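Local coordinates for protein glycoside hydrolase family 81 (Clostridium thermocellum, PDB 6FOP) that hydrolyses beta-1,3-glucans such as laminarin, as a family 81 glycoside hydrolase that probably works within the cellulosome of its host, at residues F418-F423 against K452-W457; W397-G402 against N414-H419; F423-A428 against A497-Q502. All blocks are in the same frame, centred on the assembly; numbering follows the deposited sequence.

Interaction 1: F418-F423 against K452-W457; sequences FHYGYF and KDIANW
Tyr-420 on helix 416-433 reaches across to Asp-453 and Ile-454 near the end of helix 440-455, and all three residues are buried. The polar part is an edge contact. Asp-453 OD2 lies near the plane of the Tyr-420 ring, 3.4 Å from CE2, where the slightly positive ring hydrogens favour a carboxylate oxygen; ring and carboxylate planes are 52° apart. With CG of Asp-453 trans to its own backbone N (chi1 -178°), the carboxylate is swung out to meet that edge. An acid can be buried here because it is richly paired: OD2 takes a hydrogen bond from His-416 ND1, while OD1 meets Arg-468 in a salt bridge and is also bonded to the backbone N of Leu-400. The tyrosine hydroxyl hydrogen-bonds to the carbonyl of Leu-400, which holds the far end of the ring.

The apolar part is made by Ile-454, which gives more surface to the contact than the acid does. It presents its CG2 methyl to Tyr-420 CD2 at 3.7 Å, so a branched aliphatic side chain fills the ground beside the ring base while the acid takes the rim.

Ile-454 also rests on Ala-500 and Trp-501 of helix 494-511, and its side chain is about 9 Å from a bound calcium ion. Helix 339-359 packs against Tyr-422 and Phe-423, while strand 399-403 lies at the polar end of Tyr-420.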
loop_
_atom_site.group_PDB
_atom_site.type_symbol
_atom_site.label_atom_id
_atom_site.label_comp_id
_atom_site.label_asym_id
_atom_site.label_seq_id
_atom_site.Cartn_x
_atom_site.Cartn_y
_atom_site.Cartn_z
ATOM N N PHE A 418 6.078 -5.052 6.175
ATOM C CA PHE A 418 6.996 -6.068 5.658
ATOM C C PHE A 418 7.428 -6.990 6.803
ATOM O O PHE A 418 7.460 -8.225 6.644
ATOM C CB PHE A 418 8.261 -5.433 5.086
ATOM C CG PHE A 418 8.044 -4.489 3.918
ATOM C CD1 PHE A 418 6.942 -4.564 3.089
ATOM C CD2 PHE A 418 9.039 -3.571 3.617
ATOM C CE1 PHE A 418 6.848 -3.748 1.972
ATOM C CE2 PHE A 418 8.922 -2.731 2.535
ATOM C CZ PHE A 418 7.826 -2.831 1.712
ATOM N N HIS A 419 7.837 -6.417 7.928
ATOM C CA HIS A 419 8.351 -7.238 9.017
ATOM C C HIS A 419 7.239 -8.092 9.602
ATOM O O HIS A 419 7.377 -9.314 9.783
ATOM C CB HIS A 419 8.904 -6.399 10.161
ATOM C CG HIS A 419 10.165 -5.648 9.904
ATOM N ND1 HIS A 419 10.465 -4.939 8.765
ATOM C CD2 HIS A 419 11.185 -5.421 10.759
ATOM C CE1 HIS A 419 11.626 -4.320 8.936
ATOM N NE2 HIS A 419 12.074 -4.596 10.134
ATOM N N TYR A 420 6.145 -7.444 9.974
ATOM C CA TYR A 420 5.117 -8.125 10.741
ATOM C C TYR A 420 4.283 -9.079 9.888
ATOM O O TYR A 420 3.694 -10.002 10.424
ATOM C CB TYR A 420 4.241 -7.133 11.476
ATOM C CG TYR A 420 4.957 -6.240 12.473
ATOM C CD1 TYR A 420 6.269 -6.424 12.831
ATOM C CD2 TYR A 420 4.287 -5.148 13.024
ATOM C CE1 TYR A 420 6.912 -5.583 13.714
ATOM C CE2 TYR A 420 4.912 -4.300 13.886
ATOM C CZ TYR A 420 6.230 -4.494 14.224
ATOM O OH TYR A 420 6.892 -3.663 15.076
ATOM N N GLY A 421 4.226 -8.882 8.583
ATOM C CA GLY A 421 3.508 -9.799 7.713
ATOM C C GLY A 421 3.990 -11.241 7.868
ATOM O O GLY A 421 3.187 -12.165 7.843
ATOM N N TYR A 422 5.306 -11.415 8.028
ATOM C CA TYR A 422 5.861 -12.746 8.237
ATOM C C TYR A 422 5.411 -13.352 9.569
ATOM O O TYR A 422 5.108 -14.553 9.644
ATOM C CB TYR A 422 7.380 -12.702 8.181
ATOM C CG TYR A 422 7.960 -12.430 6.817
ATOM C CD1 TYR A 422 7.904 -13.377 5.802
ATOM C CD2 TYR A 422 8.622 -11.225 6.529
ATOM C CE1 TYR A 422 8.466 -13.136 4.564
ATOM C CE2 TYR A 422 9.191 -10.984 5.273
ATOM C CZ TYR A 422 9.100 -11.937 4.281
ATOM O OH TYR A 422 9.644 -11.723 3.036
ATOM N N PHE A 423 5.388 -12.543 10.629
ATOM C CA PHE A 423 4.911 -13.004 11.943
ATOM C C PHE A 423 3.435 -13.407 11.854
ATOM O O PHE A 423 3.017 -14.438 12.404
ATOM C CB PHE A 423 5.065 -11.910 13.029
ATOM C CG PHE A 423 6.467 -11.694 13.524
ATOM C CD1 PHE A 423 7.449 -11.128 12.713
ATOM C CD2 PHE A 423 6.812 -12.026 14.822
ATOM C CE1 PHE A 423 8.742 -10.935 13.175
ATOM C CE2 PHE A 423 8.096 -11.827 15.300
ATOM C CZ PHE A 423 9.082 -11.300 14.463
ATOM N N LYS A 452 -3.146 -4.466 14.159
ATOM C CA LYS A 452 -3.532 -3.082 14.397
ATOM C C LYS A 452 -2.386 -2.126 14.179
ATOM O O LYS A 452 -2.614 -0.998 13.706
ATOM C CB LYS A 452 -4.168 -2.868 15.785
ATOM C CG LYS A 452 -5.542 -3.456 15.903
ATOM C CD LYS A 452 -6.078 -3.330 17.321
ATOM C CE LYS A 452 -7.574 -3.562 17.375
ATOM N NZ LYS A 452 -8.322 -2.375 16.907
ATOM N N ASP A 453 -1.151 -2.498 14.499
ATOM C CA ASP A 453 -0.069 -1.586 14.222
ATOM C C ASP A 453 0.032 -1.267 12.722
ATOM O O ASP A 453 0.248 -0.113 12.363
ATOM C CB ASP A 453 1.278 -2.110 14.724
ATOM C CG ASP A 453 2.401 -1.122 14.467
ATOM O OD1 ASP A 453 2.450 -0.063 15.163
ATOM O OD2 ASP A 453 3.210 -1.386 13.555
ATOM N N ILE A 454 -0.128 -2.275 11.846
ATOM C CA ILE A 454 0.082 -2.056 10.419
ATOM C C ILE A 454 -1.178 -1.737 9.634
ATOM O O ILE A 454 -1.084 -1.128 8.568
ATOM C CB ILE A 454 0.811 -3.235 9.761
ATOM C CG1 ILE A 454 -0.034 -4.534 9.735
ATOM C CG2 ILE A 454 2.161 -3.427 10.459
ATOM C CD1 ILE A 454 0.640 -5.679 8.988
ATOM N N ALA A 455 -2.337 -2.087 10.181
ATOM C CA ALA A 455 -3.604 -2.116 9.446
ATOM C C ALA A 455 -4.813 -2.031 10.394
ATOM O O ALA A 455 -5.786 -2.733 10.226
ATOM C CB ALA A 455 -3.680 -3.346 8.559
ATOM N N ASN A 456 -4.759 -1.094 11.345
ATOM C CA ASN A 456 -5.887 -0.912 12.259
ATOM C C ASN A 456 -7.134 -0.496 11.438
ATOM O O ASN A 456 -7.081 0.458 10.653
ATOM C CB ASN A 456 -5.580 0.130 13.323
ATOM C CG ASN A 456 -6.690 0.282 14.341
ATOM O OD1 ASN A 456 -7.539 -0.600 14.519
ATOM N ND2 ASN A 456 -6.728 1.444 14.972
ATOM N N TRP A 457 -8.222 -1.198 11.647
ATOM C CA TRP A 457 -9.509 -1.005 10.949
ATOM C C TRP A 457 -10.516 -0.211 11.800
ATOM O O TRP A 457 -11.583 0.130 11.301
ATOM C CB TRP A 457 -10.115 -2.376 10.604
ATOM C CG TRP A 457 -10.466 -3.172 11.829
ATOM C CD1 TRP A 457 -11.666 -3.187 12.459
ATOM C CD2 TRP A 457 -9.599 -3.996 12.599
ATOM N NE1 TRP A 457 -11.628 -3.991 13.556
ATOM C CE2 TRP A 457 -10.361 -4.501 13.678
ATOM C CE3 TRP A 457 -8.253 -4.395 12.473
ATOM C CZ2 TRP A 457 -9.822 -5.362 14.631
ATOM C CZ3 TRP A 457 -7.723 -5.226 13.427
ATOM C CH2 TRP A 457 -8.507 -5.710 14.487
#

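Interaction 2: W397-G402 against N414-H419; sequences WGTLIG and NDHHFH
His-416, in the first turn of helix 416-433, pushes its imidazole against Thr-399, Leu-400 and Ile-401 of strand 399-403, one arm of a two-stranded antiparallel hairpin whose other arm is strand 390-394. A single ring carbon does most of the touching. His-416 CE1 lies 3.3 Å from Thr-399 OG1, which sits at the ring edge near its plane, and 3.3 Å from Leu-400 O, which approaches obliquely. Ile-401 CG1 adds a looser touch at the same edge, 4.2 Å from His-416 CE1. CE1, between two nitrogens, is the most polarised carbon of an imidazole, so oxygen neighbours suit it.

Histidine fits this spot because it offers a nitrogen on each side of that carbon: ND1 is taken up by Asp-453 and NE2 is bonded to the carbonyl of Ser-409, which together fix the rotation of the ring. Thr-399 points its hydroxyl into the same network, with OG1 opposite the backbone N about the first torsion (chi1 -178°), and hydrogen-bonds to Asp-453 OD1.

The strand enters the hairpin through a G1 beta bulge, in which Gly-398 and Thr-399 both face Asp-394. Gly-398 has phi 89° and psi 78°, a conformation that suits glycine, where a beta carbon would press on the preceding carbonyl. Thr-399 is the second residue of the bulge, and its side chain points toward the helix.

On the helix side, Asp-415 holds the N-cap position without a capping bond from its side chain; its carbonyl O accepts His-419 N at 3.1 Å, the first regular bond of the helix. Its partly exposed carboxylate binds, through OD2, a methylpentanediol molecule probably from the crystallisation liquor.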
loop_
_atom_site.group_PDB
_atom_site.type_symbol
_atom_site.label_atom_id
_atom_site.label_comp_id
_atom_site.label_asym_id
_atom_site.label_seq_id
_atom_site.Cartn_x
_atom_site.Cartn_y
_atom_site.Cartn_z
ATOM N N TRP A 397 4.059 8.532 19.363
ATOM C CA TRP A 397 3.473 8.306 18.045
ATOM C C TRP A 397 2.279 7.345 18.086
ATOM O O TRP A 397 1.309 7.517 17.344
ATOM C CB TRP A 397 4.528 7.781 17.055
ATOM C CG TRP A 397 5.564 8.816 16.707
ATOM C CD1 TRP A 397 6.664 9.158 17.456
ATOM C CD2 TRP A 397 5.577 9.678 15.567
ATOM N NE1 TRP A 397 7.372 10.156 16.837
ATOM C CE2 TRP A 397 6.721 10.506 15.683
ATOM C CE3 TRP A 397 4.738 9.837 14.468
ATOM C CZ2 TRP A 397 7.056 11.461 14.715
ATOM C CZ3 TRP A 397 5.061 10.785 13.519
ATOM C CH2 TRP A 397 6.208 11.585 13.647
ATOM N N GLY A 398 2.378 6.300 18.906
ATOM C CA GLY A 398 1.352 5.235 18.934
ATOM C C GLY A 398 1.679 4.147 17.920
ATOM O O GLY A 398 1.097 4.082 16.819
ATOM N N THR A 399 2.623 3.296 18.302
ATOM C CA THR A 399 3.129 2.235 17.426
ATOM C C THR A 399 3.766 1.151 18.259
ATOM O O THR A 399 4.352 1.439 19.309
ATOM C CB THR A 399 4.119 2.802 16.350
ATOM O OG1 THR A 399 4.570 1.746 15.483
ATOM C CG2 THR A 399 5.324 3.447 16.974
ATOM N N LEU A 400 3.674 -0.082 17.763
ATOM C CA LEU A 400 4.373 -1.230 18.344
ATOM C C LEU A 400 5.648 -1.505 17.556
ATOM O O LEU A 400 5.575 -1.711 16.343
ATOM C CB LEU A 400 3.449 -2.445 18.282
ATOM C CG LEU A 400 3.667 -3.529 19.293
ATOM C CD1 LEU A 400 3.289 -3.061 20.722
ATOM C CD2 LEU A 400 2.906 -4.788 18.872
ATOM N N ILE A 401 6.779 -1.524 18.260
ATOM C CA ILE A 401 8.100 -1.704 17.666
ATOM C C ILE A 401 8.692 -2.967 18.262
ATOM O O ILE A 401 8.784 -3.105 19.478
ATOM C CB ILE A 401 9.037 -0.505 17.962
ATOM C CG1 ILE A 401 8.409 0.816 17.444
ATOM C CG2 ILE A 401 10.436 -0.742 17.399
ATOM C CD1 ILE A 401 9.079 2.051 18.003
ATOM N N GLY A 402 9.125 -3.882 17.408
ATOM C CA GLY A 402 9.823 -5.067 17.885
ATOM C C GLY A 402 11.314 -4.821 18.018
ATOM O O GLY A 402 11.925 -4.149 17.160
ATOM N N ASN A 414 9.921 2.643 9.586
ATOM C CA ASN A 414 9.882 2.001 8.273
ATOM C C ASN A 414 9.323 0.572 8.335
ATOM O O ASN A 414 9.580 -0.157 9.290
ATOM C CB ASN A 414 11.271 1.880 7.660
ATOM C CG ASN A 414 11.912 3.209 7.318
ATOM O OD1 ASN A 414 11.246 4.216 7.083
ATOM N ND2 ASN A 414 13.246 3.213 7.316
ATOM N N ASP A 415 8.566 0.191 7.313
ATOM C CA ASP A 415 8.483 -1.223 6.944
ATOM C C ASP A 415 7.736 -2.132 7.920
ATOM O O ASP A 415 7.928 -3.354 7.876
ATOM C CB ASP A 415 9.884 -1.838 6.720
ATOM C CG ASP A 415 10.699 -1.153 5.632
ATOM O OD1 ASP A 415 10.183 -0.249 4.973
ATOM O OD2 ASP A 415 11.888 -1.521 5.467
ATOM N N HIS A 416 6.869 -1.619 8.787
ATOM C CA HIS A 416 6.276 -2.543 9.751
ATOM C C HIS A 416 5.446 -3.629 9.068
ATOM O O HIS A 416 5.353 -4.754 9.578
ATOM C CB HIS A 416 5.431 -1.829 10.804
ATOM C CG HIS A 416 6.246 -1.082 11.812
ATOM N ND1 HIS A 416 5.718 -0.635 13.005
ATOM C CD2 HIS A 416 7.538 -0.687 11.805
ATOM C CE1 HIS A 416 6.663 -0.026 13.704
ATOM N NE2 HIS A 416 7.775 -0.036 12.992
ATOM N N HIS A 417 4.775 -3.281 7.981
ATOM C CA HIS A 417 4.003 -4.280 7.235
ATOM C C HIS A 417 4.893 -5.406 6.695
ATOM O O HIS A 417 4.516 -6.586 6.792
ATOM C CB HIS A 417 3.103 -3.630 6.155
ATOM C CG HIS A 417 3.835 -2.880 5.072
ATOM N ND1 HIS A 417 5.047 -2.262 5.256
ATOM C CD2 HIS A 417 3.493 -2.652 3.789
ATOM C CE1 HIS A 417 5.418 -1.683 4.127
ATOM N NE2 HIS A 417 4.489 -1.906 3.221
ATOM N N PHE A 418 6.078 -5.052 6.175
ATOM C CA PHE A 418 6.996 -6.068 5.658
ATOM C C PHE A 418 7.428 -6.990 6.803
ATOM O O PHE A 418 7.460 -8.225 6.644
ATOM C CB PHE A 418 8.261 -5.433 5.086
ATOM C CG PHE A 418 8.044 -4.489 3.918
ATOM C CD1 PHE A 418 6.942 -4.564 3.089
ATOM C CD2 PHE A 418 9.039 -3.571 3.617
ATOM C CE1 PHE A 418 6.848 -3.748 1.972
ATOM C CE2 PHE A 418 8.922 -2.731 2.535
ATOM C CZ PHE A 418 7.826 -2.831 1.712
ATOM N N HIS A 419 7.837 -6.417 7.928
ATOM C CA HIS A 419 8.351 -7.238 9.017
ATOM C C HIS A 419 7.239 -8.092 9.602
ATOM O O HIS A 419 7.377 -9.314 9.783
ATOM C CB HIS A 419 8.904 -6.399 10.161
ATOM C CG HIS A 419 10.165 -5.648 9.904
ATOM N ND1 HIS A 419 10.465 -4.939 8.765
ATOM C CD2 HIS A 419 11.185 -5.421 10.759
ATOM C CE1 HIS A 419 11.626 -4.320 8.936
ATOM N NE2 HIS A 419 12.074 -4.596 10.134
#

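Interaction 3: F423-A428 against A497-Q502; sequences FLHAAA and AINAWQ
The turns that bring His-425 up to Asn-499 and Gln-502 are regular alpha-helix on both sides, as the bonds Ala-427 N to Phe-423 O (2.9 Å) and Gln-502 N to Ile-498 O (2.8 Å) attest. The side-chain amide of Gln-502 stands on end over the imidazole: NE2 is 3.6 Å from His-425 CG and lies over the centre of the ring face, with the amide and ring planes 88° apart. The torsions of Gln-502 account for this. Its CG is folded between the backbone N and carbonyl carbon, and the chain bends again at chi2 (90°), turning the amide back toward its own helix while NE2 still meets the ring.

Asn-499, one turn earlier, steadies that amide. Gln-502 NE2 donates to Asn-499 OD1 at 3.2 Å, coming from above the carbonyl plane, and makes a weak bond to the backbone O of Asn-499 at 3.4 Å. Asn-499 OD1 is also bridged to the histidine by a water at the ring edge, in the plane of the imidazole: it hydrogen-bonds to His-425 ND1 at 2.8 Å and donates to Asn-499 OD1, also at 2.8 Å.

Leu-424 also packs on Val-447 and Ile-451 of helix 440-455, so helix 416-433 has an apolar flank beside this polar one. His-425 itself also touches Ser-350 and Cys-351 of helix 339-359.

With ND1 held by the water and NE2 hydrogen-bonded to Gln-429, the imidazole is fixed in its own plane. The partly positive N-H side of the amide probably lies favourably over the pi cloud, giving this buried helix interface a polar seam in which one carbonyl oxygen serves two donors.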
loop_
_atom_site.group_PDB
_atom_site.type_symbol
_atom_site.label_atom_id
_atom_site.label_comp_id
_atom_site.label_asym_id
_atom_site.label_seq_id
_atom_site.Cartn_x
_atom_site.Cartn_y
_atom_site.Cartn_z
ATOM N N PHE A 423 5.388 -12.543 10.629
ATOM C CA PHE A 423 4.911 -13.004 11.943
ATOM C C PHE A 423 3.435 -13.407 11.854
ATOM O O PHE A 423 3.017 -14.438 12.404
ATOM C CB PHE A 423 5.065 -11.910 13.029
ATOM C CG PHE A 423 6.467 -11.694 13.524
ATOM C CD1 PHE A 423 7.449 -11.128 12.713
ATOM C CD2 PHE A 423 6.812 -12.026 14.822
ATOM C CE1 PHE A 423 8.742 -10.935 13.175
ATOM C CE2 PHE A 423 8.096 -11.827 15.300
ATOM C CZ PHE A 423 9.082 -11.300 14.463
ATOM N N LEU A 424 2.649 -12.601 11.140
ATOM C CA LEU A 424 1.241 -12.871 10.966
ATOM C C LEU A 424 0.997 -14.131 10.153
ATOM O O LEU A 424 0.064 -14.880 10.431
ATOM C CB LEU A 424 0.545 -11.664 10.324
ATOM C CG LEU A 424 0.530 -10.394 11.182
ATOM C CD1 LEU A 424 -0.056 -9.253 10.351
ATOM C CD2 LEU A 424 -0.220 -10.598 12.482
ATOM N N HIS A 425 1.840 -14.370 9.152
ATOM C CA HIS A 425 1.721 -15.582 8.352
ATOM C C HIS A 425 1.901 -16.833 9.253
ATOM O O HIS A 425 1.085 -17.756 9.231
ATOM C CB HIS A 425 2.650 -15.590 7.157
ATOM C CG HIS A 425 2.394 -16.728 6.228
ATOM N ND1 HIS A 425 3.279 -17.088 5.247
ATOM C CD2 HIS A 425 1.336 -17.575 6.108
ATOM C CE1 HIS A 425 2.787 -18.113 4.570
ATOM N NE2 HIS A 425 1.625 -18.442 5.084
ATOM N N ALA A 426 2.955 -16.809 10.061
ATOM C CA ALA A 426 3.212 -17.926 10.961
ATOM C C ALA A 426 2.070 -18.096 11.939
ATOM O O ALA A 426 1.634 -19.219 12.202
ATOM C CB ALA A 426 4.525 -17.737 11.682
ATOM N N ALA A 427 1.575 -17.003 12.498
ATOM C CA ALA A 427 0.455 -17.081 13.439
ATOM C C ALA A 427 -0.785 -17.659 12.787
ATOM O O ALA A 427 -1.502 -18.440 13.398
ATOM C CB ALA A 427 0.151 -15.721 14.002
ATOM N N ALA A 428 -1.062 -17.242 11.558
ATOM C CA ALA A 428 -2.196 -17.772 10.807
ATOM C C ALA A 428 -2.075 -19.267 10.544
ATOM O O ALA A 428 -3.084 -20.008 10.667
ATOM C CB ALA A 428 -2.382 -17.004 9.514
ATOM N N ALA A 497 4.286 -6.402 1.087
ATOM C CA ALA A 497 3.040 -5.804 1.578
ATOM C C ALA A 497 1.914 -6.846 1.438
ATOM O O ALA A 497 1.162 -7.126 2.378
ATOM C CB ALA A 497 2.714 -4.547 0.779
ATOM N N ILE A 498 1.835 -7.468 0.269
ATOM C CA ILE A 498 0.798 -8.466 -0.007
ATOM C C ILE A 498 0.917 -9.698 0.891
ATOM O O ILE A 498 -0.104 -10.285 1.267
ATOM C CB ILE A 498 0.772 -8.793 -1.517
ATOM C CG1 ILE A 498 0.164 -7.604 -2.294
ATOM C CG2 ILE A 498 0.052 -10.102 -1.824
ATOM C CD1 ILE A 498 0.526 -7.592 -3.771
ATOM N N ASN A 499 2.142 -10.056 1.281
ATOM C CA ASN A 499 2.332 -11.136 2.245
ATOM C C ASN A 499 1.613 -10.829 3.551
ATOM O O ASN A 499 0.986 -11.721 4.159
ATOM C CB ASN A 499 3.814 -11.317 2.513
ATOM C CG ASN A 499 4.123 -12.478 3.441
ATOM O OD1 ASN A 499 3.656 -13.607 3.233
ATOM N ND2 ASN A 499 4.936 -12.213 4.448
ATOM N N ALA A 500 1.705 -9.580 4.026
ATOM C CA ALA A 500 0.979 -9.229 5.252
ATOM C C ALA A 500 -0.525 -9.348 5.043
ATOM O O ALA A 500 -1.260 -9.837 5.905
ATOM C CB ALA A 500 1.335 -7.832 5.707
ATOM N N TRP A 501 -1.007 -8.898 3.896
ATOM C CA TRP A 501 -2.432 -8.882 3.656
ATOM C C TRP A 501 -3.021 -10.269 3.529
ATOM O O TRP A 501 -4.072 -10.568 4.135
ATOM C CB TRP A 501 -2.781 -8.021 2.451
ATOM C CG TRP A 501 -2.227 -6.631 2.461
ATOM C CD1 TRP A 501 -1.970 -5.903 1.357
ATOM C CD2 TRP A 501 -1.813 -5.806 3.587
ATOM N NE1 TRP A 501 -1.494 -4.662 1.697
ATOM C CE2 TRP A 501 -1.366 -4.573 3.051
ATOM C CE3 TRP A 501 -1.775 -5.978 4.972
ATOM C CZ2 TRP A 501 -0.899 -3.530 3.855
ATOM C CZ3 TRP A 501 -1.312 -4.929 5.775
ATOM C CH2 TRP A 501 -0.890 -3.721 5.211
ATOM N N GLN A 502 -2.325 -11.151 2.814
ATOM C CA GLN A 502 -2.789 -12.559 2.743
ATOM C C GLN A 502 -2.796 -13.219 4.106
ATOM O O GLN A 502 -3.687 -13.996 4.420
ATOM C CB GLN A 502 -2.027 -13.364 1.687
ATOM C CG GLN A 502 -0.561 -13.670 2.003
ATOM C CD GLN A 502 -0.348 -14.962 2.742
ATOM O OE1 GLN A 502 -1.115 -15.912 2.610
ATOM N NE2 GLN A 502 0.745 -15.010 3.491
HETATM O O HOH W 1 5.394 -15.456 4.426
#

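In the fold
Following the chain, interaction 2 comes first: eleven residues, none of them helical, separate its segments, and the contact closes this short loop by setting the start of helix 416-433 against strand 399-403. Interaction 1 begins on the same helix, sharing Phe-418 and His-419 with interaction 2, and closes a largely helical span of 28 residues onto the end of helix 440-455. Interaction 3 opens at Phe-423, before interaction 1 has closed, so the two cross; its span of 68 residues ends on helix 494-511. Helix 416-433 is thus the common element, joining a hairpin and two further helices of the domain, whose six-hairpin clan is known for (alpha/alpha)6 barrels.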